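Local atomic coordinates of acyl carrier protein (Leishmania major, PDB entry 5ZWT), a protein that probably carries growing acyl chains on a phosphopantetheine arm during fatty acid biosynthesis. Residues Leu56-His61 against Val73-Gln78. The protein carries 1 engineered substitution. Numbering follows the deposited sequence.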
loop_
_atom_site.group_PDB
_atom_site.type_symbol
_atom_site.label_atom_id
_atom_site.label_comp_id
_atom_site.label_asym_id
_atom_site.label_seq_id
_atom_site.Cartn_x
_atom_site.Cartn_y
_atom_site.Cartn_z
ATOM N N LEU A 56 -10.539 -5.287 -8.445
ATOM C CA LEU A 56 -11.774 -5.383 -7.697
ATOM C C LEU A 56 -12.925 -5.283 -8.673
ATOM O O LEU A 56 -12.862 -4.541 -9.653
ATOM C CB LEU A 56 -11.902 -4.278 -6.646
ATOM C CG LEU A 56 -11.727 -4.830 -5.244
ATOM C CD1 LEU A 56 -10.317 -5.305 -5.107
ATOM C CD2 LEU A 56 -12.040 -3.789 -4.211
ATOM N N ASP A 57 -13.987 -6.010 -8.395
ATOM C CA ASP A 57 -15.227 -5.804 -9.119
ATOM C C ASP A 57 -16.127 -5.106 -8.114
ATOM O O ASP A 57 -16.500 -5.684 -7.088
ATOM C CB ASP A 57 -15.825 -7.114 -9.636
ATOM C CG ASP A 57 -17.158 -6.902 -10.332
ATOM O OD1 ASP A 57 -18.203 -7.017 -9.655
ATOM O OD2 ASP A 57 -17.163 -6.609 -11.553
ATOM N N ILE A 58 -16.464 -3.859 -8.408
ATOM C CA ILE A 58 -17.261 -3.034 -7.511
ATOM C C ILE A 58 -18.705 -3.150 -7.982
ATOM O O ILE A 58 -19.000 -2.777 -9.127
ATOM C CB ILE A 58 -16.776 -1.573 -7.520
ATOM C CG1 ILE A 58 -15.319 -1.497 -7.044
ATOM C CG2 ILE A 58 -17.660 -0.688 -6.660
ATOM C CD1 ILE A 58 -14.641 -0.172 -7.330
ATOM N N PRO A 59 -19.614 -3.672 -7.160
ATOM C CA PRO A 59 -21.008 -3.782 -7.589
ATOM C C PRO A 59 -21.585 -2.405 -7.844
ATOM O O PRO A 59 -21.112 -1.403 -7.300
ATOM C CB PRO A 59 -21.693 -4.475 -6.406
ATOM C CG PRO A 59 -20.796 -4.219 -5.247
ATOM C CD PRO A 59 -19.412 -4.181 -5.796
ATOM N N ASP A 60 -22.599 -2.358 -8.710
ATOM C CA ASP A 60 -23.164 -1.071 -9.093
ATOM C C ASP A 60 -23.687 -0.318 -7.880
ATOM O O ASP A 60 -23.643 0.915 -7.852
ATOM C CB ASP A 60 -24.266 -1.273 -10.129
ATOM C CG ASP A 60 -23.721 -1.691 -11.482
ATOM O OD1 ASP A 60 -22.513 -1.998 -11.575
ATOM O OD2 ASP A 60 -24.503 -1.719 -12.454
ATOM N N HIS A 61 -24.169 -1.036 -6.862
ATOM C CA HIS A 61 -24.663 -0.374 -5.659
ATOM C C HIS A 61 -23.570 0.471 -5.000
ATOM O O HIS A 61 -23.825 1.600 -4.565
ATOM C CB HIS A 61 -25.213 -1.409 -4.678
ATOM N N VAL A 73 -11.222 6.015 -1.890
ATOM C CA VAL A 73 -10.224 5.510 -0.956
ATOM C C VAL A 73 -10.891 4.844 0.244
ATOM O O VAL A 73 -10.461 3.773 0.689
ATOM C CB VAL A 73 -9.270 6.644 -0.539
ATOM C CG1 VAL A 73 -8.353 6.173 0.563
ATOM C CG2 VAL A 73 -8.439 7.087 -1.748
ATOM N N GLU A 74 -11.965 5.446 0.770
ATOM C CA GLU A 74 -12.671 4.847 1.902
ATOM C C GLU A 74 -13.230 3.477 1.541
ATOM O O GLU A 74 -13.145 2.530 2.336
ATOM C CB GLU A 74 -13.795 5.773 2.370
ATOM C CG GLU A 74 -13.327 7.012 3.125
ATOM C CD GLU A 74 -14.429 8.051 3.269
ATOM O OE1 GLU A 74 -14.121 9.265 3.276
ATOM O OE2 GLU A 74 -15.610 7.648 3.357
ATOM N N TYR A 75 -13.772 3.345 0.330
ATOM C CA TYR A 75 -14.339 2.076 -0.101
ATOM C C TYR A 75 -13.254 1.038 -0.338
ATOM O O TYR A 75 -13.369 -0.108 0.112
ATOM C CB TYR A 75 -15.147 2.272 -1.377
ATOM C CG TYR A 75 -15.619 0.969 -1.953
ATOM C CD1 TYR A 75 -16.767 0.362 -1.470
ATOM C CD2 TYR A 75 -14.901 0.327 -2.957
ATOM C CE1 TYR A 75 -17.203 -0.835 -1.980
ATOM C CE2 TYR A 75 -15.328 -0.876 -3.470
ATOM C CZ TYR A 75 -16.481 -1.452 -2.976
ATOM O OH TYR A 75 -16.927 -2.652 -3.479
ATOM N N ILE A 76 -12.209 1.409 -1.081
ATOM C CA ILE A 76 -11.188 0.432 -1.437
ATOM C C ILE A 76 -10.441 -0.035 -0.194
ATOM O O ILE A 76 -10.186 -1.233 -0.021
ATOM C CB ILE A 76 -10.223 1.013 -2.488
ATOM C CG1 ILE A 76 -10.956 1.335 -3.798
ATOM C CG2 ILE A 76 -9.083 0.027 -2.762
ATOM C CD1 ILE A 76 -11.437 0.124 -4.547
ATOM N N ALA A 77 -10.098 0.894 0.699
ATOM C CA ALA A 77 -9.327 0.526 1.881
ATOM C C ALA A 77 -10.087 -0.449 2.776
ATOM O O ALA A 77 -9.472 -1.312 3.412
ATOM C CB ALA A 77 -8.943 1.779 2.667
ATOM N N GLN A 78 -11.415 -0.329 2.830
ATOM C CA GLN A 78 -12.254 -1.190 3.657
ATOM C C GLN A 78 -12.602 -2.514 2.991
ATOM O O GLN A 78 -13.092 -3.422 3.673
ATOM C CB GLN A 78 -13.548 -0.460 4.031
#
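Tyr-75 holds its ring carbon CG anti to the backbone N (chi1 173°), which sends the phenol off helix 69-78 toward the loop of residues 56-59. In Ile-58, CG1 lies beside the backbone N (chi1 -61°) and CG2 is anti to it. With this torsion both branches lie against the tyrosine. The two side chains run past each other in opposite directions. Ile-58 CG1 comes within 3.6 Å of Tyr-75 CE2, and Ile-58 CG2 lies 3.9 Å from Tyr-75 CZ. The isoleucine approaches the ring obliquely. Beyond it, the phenol oxygen reaches the proline ring, with Tyr-75 OH 3.7 Å from Pro-59 CD. Pro-59 is the N-cap residue of helix 60-63, so the tyrosine links helix 69-78 to the start of helix 60-63.

A second apolar contact lies beside the phenol. The end of Ile-76 reaches the loop, with CD1 4.0 Å from Leu-56 CD2. Ile-58 CD1 also approaches this methyl, at 4.3 Å from Ile-76 CD1. Leu-56, Ile-58 and Ile-76 are buried, while Tyr-75 keeps part of its surface exposed. No hydrogen bond joins the two segments, so the contact rests on apolar packing. The tyrosine hydroxyl has a weak hydrogen bond with Asn-79.

This packing closes the loop between helices 40-53 and 60-63 against the last helix of the small helical carrier-protein fold. Glu-51 of helix 40-53 accepts a hydrogen bond from the backbone N of Ile-58. Ile-76 also touches Ile-50 of that helix and Val-7 of helix 3-16, while Ile-58 packs on Ala-63 of helix 60-63.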